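Long-range contacts in interferon-inducible protein AIM2 (PDB 4JBM), which senses double-stranded DNA in the cytosol, binding it electrostatically through the HIN domain described here, and triggers inflammasome assembly and pyroptosis: residues Lys10-Phe15 with Ile26-Val31; Ala32-Phe37 with Ser82-Pro87. All coordinates share one frame; numbering follows the deposited sequence.

Interaction 1: residues Lys10-Phe15 with Ile26-Val31; sequences KAINPF and IFHATV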
loop_
_atom_site.group_PDB
_atom_site.type_symbol
_atom_site.label_atom_id
_atom_site.label_comp_id
_atom_site.label_asym_id
_atom_site.label_seq_id
_atom_site.Cartn_x
_atom_site.Cartn_y
_atom_site.Cartn_z
ATOM N N LYS A 10 2.761 -6.223 8.819
ATOM C CA LYS A 10 1.451 -6.394 8.183
ATOM C C LYS A 10 1.616 -7.188 6.890
ATOM O O LYS A 10 2.650 -7.084 6.229
ATOM C CB LYS A 10 0.833 -5.026 7.886
ATOM C CG LYS A 10 -0.595 -5.034 7.348
ATOM C CD LYS A 10 -1.005 -3.640 6.844
ATOM C CE LYS A 10 -2.474 -3.584 6.454
ATOM N NZ LYS A 10 -2.727 -4.317 5.193
ATOM N N ALA A 11 0.608 -7.981 6.536
ATOM C CA ALA A 11 0.603 -8.717 5.268
ATOM C C ALA A 11 -0.821 -9.113 4.891
ATOM O O ALA A 11 -1.524 -9.739 5.686
ATOM C CB ALA A 11 1.500 -9.954 5.353
ATOM N N ILE A 12 -1.248 -8.731 3.688
ATOM C CA ILE A 12 -2.564 -9.127 3.196
ATOM C C ILE A 12 -2.507 -10.495 2.514
ATOM O O ILE A 12 -1.452 -10.910 2.030
ATOM C CB ILE A 12 -3.140 -8.097 2.209
ATOM C CG1 ILE A 12 -2.369 -8.121 0.888
ATOM C CG2 ILE A 12 -3.140 -6.708 2.833
ATOM C CD1 ILE A 12 -2.851 -7.088 -0.125
ATOM N N ASN A 13 -3.641 -11.195 2.484
ATOM C CA ASN A 13 -3.715 -12.456 1.753
ATOM C C ASN A 13 -3.616 -12.205 0.250
ATOM O O ASN A 13 -4.170 -11.224 -0.259
ATOM C CB ASN A 13 -4.999 -13.219 2.094
ATOM C CG ASN A 13 -4.955 -13.852 3.474
ATOM O OD1 ASN A 13 -4.212 -14.806 3.714
ATOM N ND2 ASN A 13 -5.769 -13.333 4.385
ATOM N N PRO A 14 -2.920 -13.102 -0.468
ATOM C CA PRO A 14 -2.652 -12.933 -1.898
ATOM C C PRO A 14 -3.922 -12.813 -2.737
ATOM O O PRO A 14 -4.946 -13.430 -2.436
ATOM C CB PRO A 14 -1.901 -14.217 -2.264
ATOM C CG PRO A 14 -1.270 -14.661 -0.983
ATOM C CD PRO A 14 -2.273 -14.309 0.075
ATOM N N PHE A 15 -3.842 -11.996 -3.778
ATOM C CA PHE A 15 -4.949 -11.782 -4.694
ATOM C C PHE A 15 -4.369 -11.824 -6.087
ATOM O O PHE A 15 -3.183 -11.551 -6.270
ATOM C CB PHE A 15 -5.590 -10.415 -4.439
ATOM C CG PHE A 15 -4.660 -9.245 -4.665
ATOM C CD1 PHE A 15 -3.729 -8.893 -3.697
ATOM C CD2 PHE A 15 -4.723 -8.490 -5.831
ATOM C CE1 PHE A 15 -2.872 -7.817 -3.879
ATOM C CE2 PHE A 15 -3.865 -7.403 -6.020
ATOM C CZ PHE A 15 -2.938 -7.070 -5.041
ATOM N N ILE A 26 0.177 -12.174 -6.462
ATOM C CA ILE A 26 1.095 -11.477 -5.570
ATOM C C ILE A 26 0.434 -11.041 -4.280
ATOM O O ILE A 26 -0.788 -11.121 -4.126
ATOM C CB ILE A 26 1.634 -10.183 -6.208
ATOM C CG1 ILE A 26 0.525 -9.141 -6.296
ATOM C CG2 ILE A 26 2.231 -10.448 -7.575
ATOM C CD1 ILE A 26 1.034 -7.733 -6.225
ATOM N N PHE A 27 1.258 -10.562 -3.353
ATOM C CA PHE A 27 0.727 -9.851 -2.200
ATOM C C PHE A 27 1.653 -8.745 -1.717
ATOM O O PHE A 27 2.788 -8.606 -2.196
ATOM C CB PHE A 27 0.282 -10.791 -1.066
ATOM C CG PHE A 27 1.406 -11.524 -0.377
ATOM C CD1 PHE A 27 1.901 -12.715 -0.892
ATOM C CD2 PHE A 27 1.935 -11.041 0.814
ATOM C CE1 PHE A 27 2.919 -13.398 -0.246
ATOM C CE2 PHE A 27 2.953 -11.721 1.468
ATOM C CZ PHE A 27 3.447 -12.901 0.937
ATOM N N HIS A 28 1.133 -7.944 -0.793
ATOM C CA HIS A 28 1.874 -6.833 -0.227
ATOM C C HIS A 28 2.004 -6.984 1.281
ATOM O O HIS A 28 1.094 -7.476 1.956
ATOM C CB HIS A 28 1.177 -5.521 -0.566
ATOM C CG HIS A 28 1.229 -5.181 -2.019
ATOM N ND1 HIS A 28 0.247 -5.553 -2.910
ATOM C CD2 HIS A 28 2.166 -4.523 -2.742
ATOM C CE1 HIS A 28 0.567 -5.125 -4.117
ATOM N NE2 HIS A 28 1.726 -4.496 -4.045
ATOM N N ALA A 29 3.137 -6.533 1.806
ATOM C CA ALA A 29 3.401 -6.621 3.228
ATOM C C ALA A 29 4.154 -5.386 3.691
ATOM O O ALA A 29 4.676 -4.629 2.881
ATOM C CB ALA A 29 4.190 -7.887 3.548
ATOM N N THR A 30 4.176 -5.158 4.996
ATOM C CA THR A 30 5.015 -4.108 5.564
ATOM C C THR A 30 5.971 -4.772 6.524
ATOM O O THR A 30 5.557 -5.585 7.350
ATOM C CB THR A 30 4.195 -3.062 6.321
ATOM O OG1 THR A 30 3.237 -2.479 5.433
ATOM C CG2 THR A 30 5.097 -1.958 6.871
ATOM N N VAL A 31 7.253 -4.471 6.396
ATOM C CA VAL A 31 8.229 -5.067 7.299
ATOM C C VAL A 31 9.091 -3.950 7.865
ATOM O O VAL A 31 9.050 -2.823 7.371
ATOM C CB VAL A 31 9.091 -6.131 6.589
ATOM C CG1 VAL A 31 8.215 -7.205 5.960
ATOM C CG2 VAL A 31 9.971 -5.479 5.551
HETATM O O HOH W 1 0.359 -4.817 3.647
#

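Interaction 2: residues Ala32-Phe37 with Ser82-Pro87; sequences ATETDF and SNHEVP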
loop_
_atom_site.group_PDB
_atom_site.type_symbol
_atom_site.label_atom_id
_atom_site.label_comp_id
_atom_site.label_asym_id
_atom_site.label_seq_id
_atom_site.Cartn_x
_atom_site.Cartn_y
_atom_site.Cartn_z
ATOM N N ALA A 32 9.856 -4.249 8.904
ATOM C CA ALA A 32 10.639 -3.216 9.568
ATOM C C ALA A 32 11.929 -3.756 10.139
ATOM O O ALA A 32 12.004 -4.898 10.583
ATOM C CB ALA A 32 9.822 -2.553 10.668
ATOM N N THR A 33 12.947 -2.909 10.138
ATOM C CA THR A 33 14.159 -3.199 10.878
ATOM C C THR A 33 14.060 -2.427 12.177
ATOM O O THR A 33 12.992 -1.922 12.520
ATOM C CB THR A 33 15.413 -2.771 10.105
ATOM O OG1 THR A 33 15.324 -1.384 9.756
ATOM C CG2 THR A 33 15.541 -3.587 8.844
ATOM N N GLU A 34 15.167 -2.330 12.899
ATOM C CA GLU A 34 15.189 -1.611 14.161
ATOM C C GLU A 34 15.200 -0.099 13.952
ATOM O O GLU A 34 15.083 0.659 14.912
ATOM C CB GLU A 34 16.401 -2.060 14.977
ATOM C CG GLU A 34 16.222 -3.412 15.646
ATOM C CD GLU A 34 17.507 -3.935 16.259
ATOM O OE1 GLU A 34 18.572 -3.337 16.000
ATOM O OE2 GLU A 34 17.449 -4.931 17.010
ATOM N N THR A 35 15.331 0.335 12.701
ATOM C CA THR A 35 15.477 1.758 12.404
ATOM C C THR A 35 14.328 2.320 11.599
ATOM O O THR A 35 13.920 3.458 11.809
ATOM C CB THR A 35 16.771 2.052 11.619
ATOM O OG1 THR A 35 17.595 0.879 11.590
ATOM C CG2 THR A 35 17.525 3.212 12.247
ATOM N N ASP A 36 13.796 1.518 10.685
ATOM C CA ASP A 36 12.741 1.986 9.795
ATOM C C ASP A 36 11.880 0.840 9.276
ATOM O O ASP A 36 12.125 -0.333 9.566
ATOM C CB ASP A 36 13.335 2.778 8.619
ATOM C CG ASP A 36 12.393 3.854 8.099
ATOM O OD1 ASP A 36 11.167 3.697 8.256
ATOM O OD2 ASP A 36 12.881 4.860 7.542
ATOM N N PHE A 37 10.866 1.199 8.501
ATOM C CA PHE A 37 10.003 0.212 7.875
ATOM C C PHE A 37 10.034 0.431 6.359
ATOM O O PHE A 37 10.383 1.508 5.871
ATOM C CB PHE A 37 8.563 0.380 8.352
ATOM C CG PHE A 37 7.941 1.675 7.914
ATOM C CD1 PHE A 37 8.119 2.834 8.659
ATOM C CD2 PHE A 37 7.208 1.747 6.734
ATOM C CE1 PHE A 37 7.567 4.037 8.245
ATOM C CE2 PHE A 37 6.655 2.947 6.310
ATOM C CZ PHE A 37 6.830 4.092 7.064
ATOM N N SER A 82 15.396 -14.110 15.948
ATOM C CA SER A 82 16.192 -12.899 16.123
ATOM C C SER A 82 15.850 -12.200 17.437
ATOM O O SER A 82 14.739 -12.344 17.942
ATOM C CB SER A 82 15.936 -11.950 14.945
ATOM O OG SER A 82 16.617 -10.716 15.088
ATOM N N ASN A 83 16.798 -11.430 17.971
ATOM C CA ASN A 83 16.534 -10.604 19.145
ATOM C C ASN A 83 16.085 -9.200 18.758
ATOM O O ASN A 83 15.939 -8.335 19.619
ATOM C CB ASN A 83 17.768 -10.501 20.049
ATOM C CG ASN A 83 19.016 -10.050 19.304
ATOM O OD1 ASN A 83 18.944 -9.305 18.331
ATOM N ND2 ASN A 83 20.175 -10.487 19.783
ATOM N N HIS A 84 15.883 -8.963 17.467
ATOM C CA HIS A 84 15.465 -7.639 17.026
ATOM C C HIS A 84 14.084 -7.287 17.535
ATOM O O HIS A 84 13.183 -8.125 17.591
ATOM C CB HIS A 84 15.467 -7.534 15.499
ATOM C CG HIS A 84 16.827 -7.491 14.889
ATOM N ND1 HIS A 84 17.990 -7.669 15.615
ATOM C CD2 HIS A 84 17.227 -7.250 13.618
ATOM C CE1 HIS A 84 19.030 -7.560 14.824
ATOM N NE2 HIS A 84 18.593 -7.302 13.594
ATOM N N GLU A 85 13.945 -6.021 17.908
ATOM C CA GLU A 85 12.681 -5.464 18.332
ATOM C C GLU A 85 12.461 -4.150 17.610
ATOM O O GLU A 85 13.367 -3.320 17.535
ATOM C CB GLU A 85 12.684 -5.226 19.846
ATOM C CG GLU A 85 12.785 -6.486 20.693
ATOM C CD GLU A 85 13.016 -6.187 22.168
ATOM O OE1 GLU A 85 14.107 -5.687 22.516
ATOM O OE2 GLU A 85 12.102 -6.444 22.980
ATOM N N VAL A 86 11.261 -3.970 17.072
ATOM C CA VAL A 86 10.928 -2.749 16.368
ATOM C C VAL A 86 10.438 -1.735 17.389
ATOM O O VAL A 86 9.516 -2.031 18.150
ATOM C CB VAL A 86 9.828 -2.990 15.308
ATOM C CG1 VAL A 86 9.585 -1.738 14.489
ATOM C CG2 VAL A 86 10.205 -4.155 14.408
ATOM N N PRO A 87 11.061 -0.542 17.417
ATOM C CA PRO A 87 10.587 0.556 18.270
ATOM C C PRO A 87 9.107 0.855 18.026
ATOM O O PRO A 87 8.624 0.675 16.907
ATOM C CB PRO A 87 11.440 1.746 17.819
ATOM C CG PRO A 87 12.710 1.130 17.301
ATOM C CD PRO A 87 12.312 -0.205 16.709
#

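Interaction 1: residues Lys10-Phe15 with Ile26-Val31
Lys10 and Thr30 pair in the antiparallel hairpin formed by strands 4-16 and 25-32 of the first OB fold, each backbone N bonding to the other's carbonyl; Thr30 N to Lys10 O is the shorter, at 2.7 Å. Next comes the non-hydrogen-bonded pair of Ala11 and Ala29, their CB atoms 3.8 Å apart. Ile12 N still reaches His28 O in a straight bond, but the strand then loops out at Asn13 and rejoins one residue out of step, where Phe15 N bonds to Ile26 O at 3.2 Å. Phe27 packs beside this interruption. Its CB lies 3.6 Å from Ile12 O and close to Pro14 CA. With CG between the backbone N and the carbonyl carbon (chi1 68°), the ring runs alongside Pro14: CD1 meets Pro14 CG at 3.7 Å, while CD2 sits 3.6 Å from Ile12 O. On the other face of the hairpin, Phe15 CE1 and His28 ND1 meet edge to edge at 4.0 Å, and Phe15 CZ touches Ile26 CD1. Phe162 meets the His28 ring, and Phe181 meets Phe15 edge-to-face. His28 ND1 is buried without a polar partner, so this contact gives that imidazole edge apolar packing.

Interaction 2: residues Ala32-Phe37 with Ser82-Pro87
Two surface loops of the first OB fold meet here: the turn joining strands 25-32 and 37-42, and the segment that leads from strand 76-79 into helix 88-95, with Pro87 at the helix N-cap. Glu34 has the largest share of its loop's side of the contact. Its CG lies 3.4 Å from Glu85 O, and from there the chain stays extended (chi2 171°), carrying the carboxylate over one face of the His84 imidazole. Glu34 CD stands 3.8 Å above the plane of the His84 ring, displaced from its centre, with the carboxylate and ring planes 43° apart. Glu34 OE2 comes within 3.1 Å of His84 ND1, but the angle is too poor for a hydrogen bond; ND1 instead makes a weak one to Asn83 OD1. Ser82 OG lies across the opposite face of the imidazole and accepts a bond from His84 N, closing an ST turn, so a polar group lies near each face of the ring, both away from its centre. The carboxylate would be expected to favour a protonated imidazole.

On the inner side, Ala32 CB packs 3.9 Å from Val86 CG1, with Leu9 of strand 4-16 against Ala32, and Thr7 and Val91 against Val86. The turn itself is tied by Thr33 N to Asp36 O, at 2.8 Å. Beyond Val86, Pro87 CG and CD both lie 3.4 Å from Glu34 O.

How the interactions relate
The two contacts follow one another along the chain, and strand 25-32 runs from one to the other: Ile26-Val31 pairs with strand 4-16, and Ala32 carries the chain straight into the turn of interaction 2. Their centres are about 19 Å apart, with interaction 1 nearer the centre of the molecule and interaction 2 at the surface. They touch where Val31 O lies 3.4 Å from Phe37 CB. Helix 88-95 borders both, reaching Lys10 and Thr30 in one and Val86 and Phe37 in the other. Interaction 1 pairs two neighbouring strands of the sheet, and interaction 2 brings together two of its connecting loops; their nearest atoms lie about 7 and 6 Å from the bound nucleic acid.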